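Side-chain contacts in 2,3-bisphosphoglycerate-independent phosphoglycerate mutase (Pyrococcus horikoshii, PDB 2ZKT), which probably interconverts 2-phosphoglycerate and 3-phosphoglycerate in glycolysis, as a metal-binding mutase that works without 2,3-bisphosphoglycerate: residues G80-L85 with A259-F264; E338-I343 with D402-S407. One frame throughout, in Å; residues are numbered along the deposited sequence.

Contact 1. Residues G80-L85 with A259-F264; sequences GFFEAL and ARAVGF
Arg260 reaches across from the last turn of helix 253-261 to the backbone of Leu85, where NH1 of Arg260 donates to Leu85 O at 3.0 Å. The N-H...O angle is 150°, and the donor lies in the carbonyl plane of Leu85, with the oxygen near the plane of the guanidinium at its edge. Extension of the arginine from CG to NE carries the group this far, and its CD also passes 3.5 Å from Leu85 O. Next in sequence, Ala261 turns its CB toward helix 80-86 and meets two side chains there. CD1 of Leu85 lies 3.7 Å from Ala261 CB. Ala261 CB also sits at the edge of the Phe82 ring, in its plane, 3.9 Å from Phe82 CE1. The Phe82 ring also touches Val258 and Leu254 of the same helix. The contact links helix 80-86, which lies against the four-stranded antiparallel sheet, to the end of helix 253-261, which leads into edge strand 265-267 of the mixed sheet of the alkaline phosphatase-like fold. Gly263 closes the helix end in a Schellman motif: it takes positive phi (109°), Gly263 N bonds back to Arg260 O, and Phe264 N returns to Ala259 O at 2.9 Å.

Contact 2. Residues E338-I343 with D402-S407; sequences EVVIAI and DLMNRS
In the large mixed sheet of the alkaline phosphatase-like fold, the inner strand 339-344 is covered on one face near its start by the C-terminal end of helix 396-403, and Val340 is the residue of that strand that meets Leu403 and Met404. Both valine methyls take part. CG2 of Val340 lies 3.7 Å from CG of Met404, the closest approach, and CG1 of Val340 packs 4.1 Å from CB of Leu403. Leu403 also brings its CD1 to Val340 CG1, its side chain crossing that of the valine at about a right angle. With Val340 CG1 anti to the backbone N (chi1 177°), this branch faces Leu403 alone of the two neighbours, while CG2 lies against Met404 CG and also near O and CB of Leu403. Ile365 of the adjacent strand 361-366 touches both Val340 and Leu403 and widens the apolar patch. Immediately after Met404 the helix is closed by a Schellman motif, in which Asn405 takes positive phi and its N bonds to Asp402 O at 3.0 Å. The turn is tied further by Ser407 OG, which donates to the anti lone pair of Asp402 OD1 at 2.7 Å. Between strand and helix end the contact consists of carbon against carbon, so it rests on shape and the exclusion of water, while polar bonds fix the turn that follows the helix.

Overall arrangement
Both contacts use the end of a helix that closes in a Schellman motif, but they share no helix or strand and lie well apart, about 24 Å between their centres. The centre of contact 1 is about 10 Å from the centre of the chain, against about 22 Å for that of contact 2, yet contact 1 is only partly buried; contact 2 is peripheral but buried against the sheet. Contact 1 joins helix to helix and mixes apolar packing with a side-chain to backbone hydrogen bond, whereas contact 2 sets a helix end on a strand through apolar side chains. Helix 253-261 precedes outermost strand 265-267 of the mixed sheet, in which 339-344 is an inner strand; contact 1 also reaches helix 80-86, next to the antiparallel sheet.

Contact 1. Residues G80-L85 with A259-F264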
loop_
_atom_site.group_PDB
_atom_site.type_symbol
_atom_site.label_atom_id
_atom_site.label_comp_id
_atom_site.label_asym_id
_atom_site.label_seq_id
_atom_site.Cartn_x
_atom_site.Cartn_y
_atom_site.Cartn_z
ATOM N N GLY B 80 33.894 11.085 -5.537
ATOM C CA GLY B 80 34.439 10.904 -6.881
ATOM C C GLY B 80 34.816 9.499 -7.337
ATOM O O GLY B 80 34.328 9.021 -8.374
ATOM N N PHE B 81 35.689 8.837 -6.574
ATOM C CA PHE B 81 36.143 7.491 -6.924
ATOM C C PHE B 81 35.008 6.491 -7.163
ATOM O O PHE B 81 35.093 5.649 -8.069
ATOM C CB PHE B 81 37.076 6.944 -5.832
ATOM C CG PHE B 81 37.959 5.809 -6.292
ATOM C CD1 PHE B 81 37.476 4.500 -6.323
ATOM C CD2 PHE B 81 39.283 6.052 -6.684
ATOM C CE1 PHE B 81 38.296 3.443 -6.737
ATOM C CE2 PHE B 81 40.118 5.003 -7.101
ATOM C CZ PHE B 81 39.623 3.696 -7.127
ATOM N N PHE B 82 33.953 6.569 -6.342
ATOM C CA PHE B 82 32.807 5.662 -6.482
ATOM C C PHE B 82 32.071 5.956 -7.799
ATOM O O PHE B 82 31.652 5.036 -8.514
ATOM C CB PHE B 82 31.820 5.836 -5.307
ATOM C CG PHE B 82 32.399 5.503 -3.951
ATOM C CD1 PHE B 82 32.926 4.236 -3.690
ATOM C CD2 PHE B 82 32.391 6.454 -2.923
ATOM C CE1 PHE B 82 33.432 3.916 -2.430
ATOM C CE2 PHE B 82 32.894 6.144 -1.658
ATOM C CZ PHE B 82 33.417 4.871 -1.412
ATOM N N GLU B 83 31.899 7.244 -8.099
ATOM C CA GLU B 83 31.225 7.664 -9.328
ATOM C C GLU B 83 32.026 7.142 -10.541
ATOM O O GLU B 83 31.449 6.625 -11.499
ATOM C CB GLU B 83 31.137 9.202 -9.380
ATOM C CG GLU B 83 29.910 9.764 -10.114
ATOM C CD GLU B 83 28.618 9.678 -9.287
ATOM O OE1 GLU B 83 28.616 10.158 -8.126
ATOM O OE2 GLU B 83 27.607 9.140 -9.803
ATOM N N ALA B 84 33.357 7.271 -10.490
ATOM C CA ALA B 84 34.195 6.805 -11.593
ATOM C C ALA B 84 34.072 5.289 -11.797
ATOM O O ALA B 84 33.967 4.800 -12.921
ATOM C CB ALA B 84 35.658 7.182 -11.313
ATOM N N LEU B 85 34.137 4.534 -10.666
ATOM C CA LEU B 85 34.000 3.076 -10.772
ATOM C C LEU B 85 32.599 2.712 -11.279
ATOM O O LEU B 85 32.340 1.634 -11.804
ATOM C CB LEU B 85 34.146 2.431 -9.387
ATOM C CG LEU B 85 35.540 2.517 -8.724
ATOM C CD1 LEU B 85 35.590 1.669 -7.459
ATOM C CD2 LEU B 85 36.697 2.019 -9.605
ATOM N N ALA B 259 29.638 -0.540 -4.391
ATOM C CA ALA B 259 29.588 -1.998 -4.399
ATOM C C ALA B 259 30.847 -2.582 -5.042
ATOM O O ALA B 259 31.425 -3.547 -4.530
ATOM C CB ALA B 259 28.348 -2.469 -5.136
ATOM N N ARG B 260 31.278 -1.993 -6.162
ATOM C CA ARG B 260 32.478 -2.473 -6.856
ATOM C C ARG B 260 33.716 -2.277 -5.994
ATOM O O ARG B 260 34.549 -3.182 -5.871
ATOM C CB ARG B 260 32.660 -1.753 -8.205
ATOM C CG ARG B 260 31.964 -2.472 -9.363
ATOM C CD ARG B 260 31.866 -1.632 -10.633
ATOM N NE ARG B 260 31.164 -2.376 -11.683
ATOM C CZ ARG B 260 30.580 -1.822 -12.749
ATOM N NH1 ARG B 260 30.607 -0.501 -12.921
ATOM N NH2 ARG B 260 29.956 -2.592 -13.634
ATOM N N ALA B 261 33.833 -1.088 -5.399
ATOM C CA ALA B 261 34.977 -0.793 -4.541
ATOM C C ALA B 261 35.141 -1.836 -3.422
ATOM O O ALA B 261 36.261 -2.235 -3.123
ATOM C CB ALA B 261 34.842 0.613 -3.942
ATOM N N VAL B 262 34.042 -2.293 -2.811
ATOM C CA VAL B 262 34.175 -3.268 -1.726
ATOM C C VAL B 262 34.241 -4.725 -2.198
ATOM O O VAL B 262 34.340 -5.649 -1.379
ATOM C CB VAL B 262 33.061 -3.094 -0.644
ATOM C CG1 VAL B 262 33.122 -1.674 -0.085
ATOM C CG2 VAL B 262 31.679 -3.387 -1.229
ATOM N N GLY B 263 34.188 -4.928 -3.518
ATOM C CA GLY B 263 34.330 -6.281 -4.050
ATOM C C GLY B 263 33.153 -7.030 -4.649
ATOM O O GLY B 263 33.258 -8.235 -4.891
ATOM N N PHE B 264 32.035 -6.351 -4.895
ATOM C CA PHE B 264 30.877 -7.033 -5.481
ATOM C C PHE B 264 30.980 -7.140 -7.005
ATOM O O PHE B 264 31.664 -6.331 -7.648
ATOM C CB PHE B 264 29.583 -6.277 -5.129
ATOM C CG PHE B 264 29.092 -6.527 -3.732
ATOM C CD1 PHE B 264 29.732 -5.945 -2.635
ATOM C CD2 PHE B 264 27.985 -7.351 -3.506
ATOM C CE1 PHE B 264 29.270 -6.178 -1.337
ATOM C CE2 PHE B 264 27.519 -7.589 -2.209
ATOM C CZ PHE B 264 28.159 -7.005 -1.126
#

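Contact 2. Residues E338-I343 with D402-S407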
loop_
_atom_site.group_PDB
_atom_site.type_symbol
_atom_site.label_atom_id
_atom_site.label_comp_id
_atom_site.label_asym_id
_atom_site.label_seq_id
_atom_site.Cartn_x
_atom_site.Cartn_y
_atom_site.Cartn_z
ATOM N N GLU B 338 16.699 -21.402 3.283
ATOM C CA GLU B 338 18.026 -21.384 2.659
ATOM C C GLU B 338 18.538 -19.948 2.434
ATOM O O GLU B 338 19.726 -19.701 2.257
ATOM C CB GLU B 338 17.925 -22.112 1.309
ATOM C CG GLU B 338 17.473 -23.572 1.448
ATOM C CD GLU B 338 17.382 -24.198 0.071
ATOM O OE1 GLU B 338 16.582 -23.736 -0.733
ATOM O OE2 GLU B 338 18.107 -25.168 -0.178
ATOM N N VAL B 339 17.629 -18.978 2.414
ATOM C CA VAL B 339 18.004 -17.595 2.149
ATOM C C VAL B 339 17.523 -16.658 3.248
ATOM O O VAL B 339 16.333 -16.611 3.581
ATOM C CB VAL B 339 17.414 -17.113 0.782
ATOM C CG1 VAL B 339 17.913 -15.726 0.452
ATOM C CG2 VAL B 339 17.801 -18.079 -0.322
ATOM N N VAL B 340 18.465 -15.913 3.818
ATOM C CA VAL B 340 18.150 -14.948 4.858
ATOM C C VAL B 340 17.908 -13.628 4.141
ATOM O O VAL B 340 18.795 -13.124 3.447
ATOM C CB VAL B 340 19.321 -14.788 5.823
ATOM C CG1 VAL B 340 18.994 -13.718 6.859
ATOM C CG2 VAL B 340 19.619 -16.135 6.486
ATOM N N ILE B 341 16.709 -13.067 4.301
ATOM C CA ILE B 341 16.396 -11.817 3.626
ATOM C C ILE B 341 16.275 -10.594 4.540
ATOM O O ILE B 341 15.667 -10.639 5.619
ATOM C CB ILE B 341 15.100 -11.956 2.778
ATOM C CG1 ILE B 341 14.859 -10.671 1.977
ATOM C CG2 ILE B 341 13.920 -12.247 3.678
ATOM C CD1 ILE B 341 13.712 -10.773 0.981
ATOM N N ALA B 342 16.876 -9.492 4.087
ATOM C CA ALA B 342 16.844 -8.247 4.833
ATOM C C ALA B 342 16.385 -7.132 3.900
ATOM O O ALA B 342 16.819 -7.048 2.744
ATOM C CB ALA B 342 18.233 -7.933 5.410
ATOM N N ILE B 343 15.499 -6.276 4.393
ATOM C CA ILE B 343 15.000 -5.178 3.579
ATOM C C ILE B 343 15.015 -3.875 4.366
ATOM O O ILE B 343 14.563 -3.814 5.512
ATOM C CB ILE B 343 13.554 -5.454 3.106
ATOM C CG1 ILE B 343 13.521 -6.733 2.258
ATOM C CG2 ILE B 343 13.025 -4.255 2.314
ATOM C CD1 ILE B 343 12.125 -7.206 1.882
ATOM N N ASP B 402 25.615 -13.814 10.578
ATOM C CA ASP B 402 25.472 -14.725 11.713
ATOM C C ASP B 402 24.264 -15.649 11.513
ATOM O O ASP B 402 24.305 -16.840 11.809
ATOM C CB ASP B 402 25.333 -13.909 13.012
ATOM C CG ASP B 402 25.325 -14.837 14.233
ATOM O OD1 ASP B 402 26.277 -15.604 14.389
ATOM O OD2 ASP B 402 24.396 -14.762 15.033
ATOM N N LEU B 403 23.147 -15.060 11.014
ATOM C CA LEU B 403 21.976 -15.889 10.741
ATOM C C LEU B 403 22.275 -16.900 9.623
ATOM O O LEU B 403 21.677 -17.967 9.521
ATOM C CB LEU B 403 20.823 -14.989 10.290
ATOM C CG LEU B 403 20.195 -14.174 11.437
ATOM C CD1 LEU B 403 19.373 -12.997 10.912
ATOM C CD2 LEU B 403 19.241 -14.999 12.312
ATOM N N MET B 404 23.219 -16.487 8.736
ATOM C CA MET B 404 23.642 -17.353 7.629
ATOM C C MET B 404 24.707 -18.370 8.083
ATOM O O MET B 404 25.211 -19.161 7.297
ATOM C CB MET B 404 24.248 -16.467 6.524
ATOM C CG MET B 404 23.220 -15.678 5.693
ATOM S SD MET B 404 23.907 -14.162 4.982
ATOM C CE MET B 404 24.857 -14.869 3.621
ATOM N N ASN B 405 25.045 -18.337 9.374
ATOM C CA ASN B 405 26.047 -19.239 9.951
ATOM C C ASN B 405 27.417 -19.071 9.292
ATOM O O ASN B 405 28.167 -20.036 9.134
ATOM C CB ASN B 405 25.587 -20.705 9.834
ATOM C CG ASN B 405 24.356 -20.995 10.681
ATOM O OD1 ASN B 405 24.240 -20.509 11.814
ATOM N ND2 ASN B 405 23.434 -21.792 10.145
ATOM N N ARG B 406 27.736 -17.838 8.909
ATOM C CA ARG B 406 29.008 -17.538 8.268
ATOM C C ARG B 406 29.868 -16.640 9.150
ATOM O O ARG B 406 30.855 -16.063 8.690
ATOM C CB ARG B 406 28.764 -16.866 6.907
ATOM C CG ARG B 406 28.133 -17.806 5.873
ATOM C CD ARG B 406 27.810 -17.082 4.559
ATOM N NE ARG B 406 27.072 -17.961 3.649
ATOM C CZ ARG B 406 27.629 -18.917 2.905
ATOM N NH1 ARG B 406 28.944 -19.113 2.941
ATOM N NH2 ARG B 406 26.858 -19.704 2.159
ATOM N N SER B 407 29.497 -16.537 10.426
ATOM C CA SER B 407 30.238 -15.715 11.384
ATOM C C SER B 407 31.292 -16.513 12.163
ATOM O O SER B 407 31.076 -17.676 12.537
ATOM C CB SER B 407 29.273 -15.079 12.381
ATOM O OG SER B 407 28.532 -16.085 13.062
#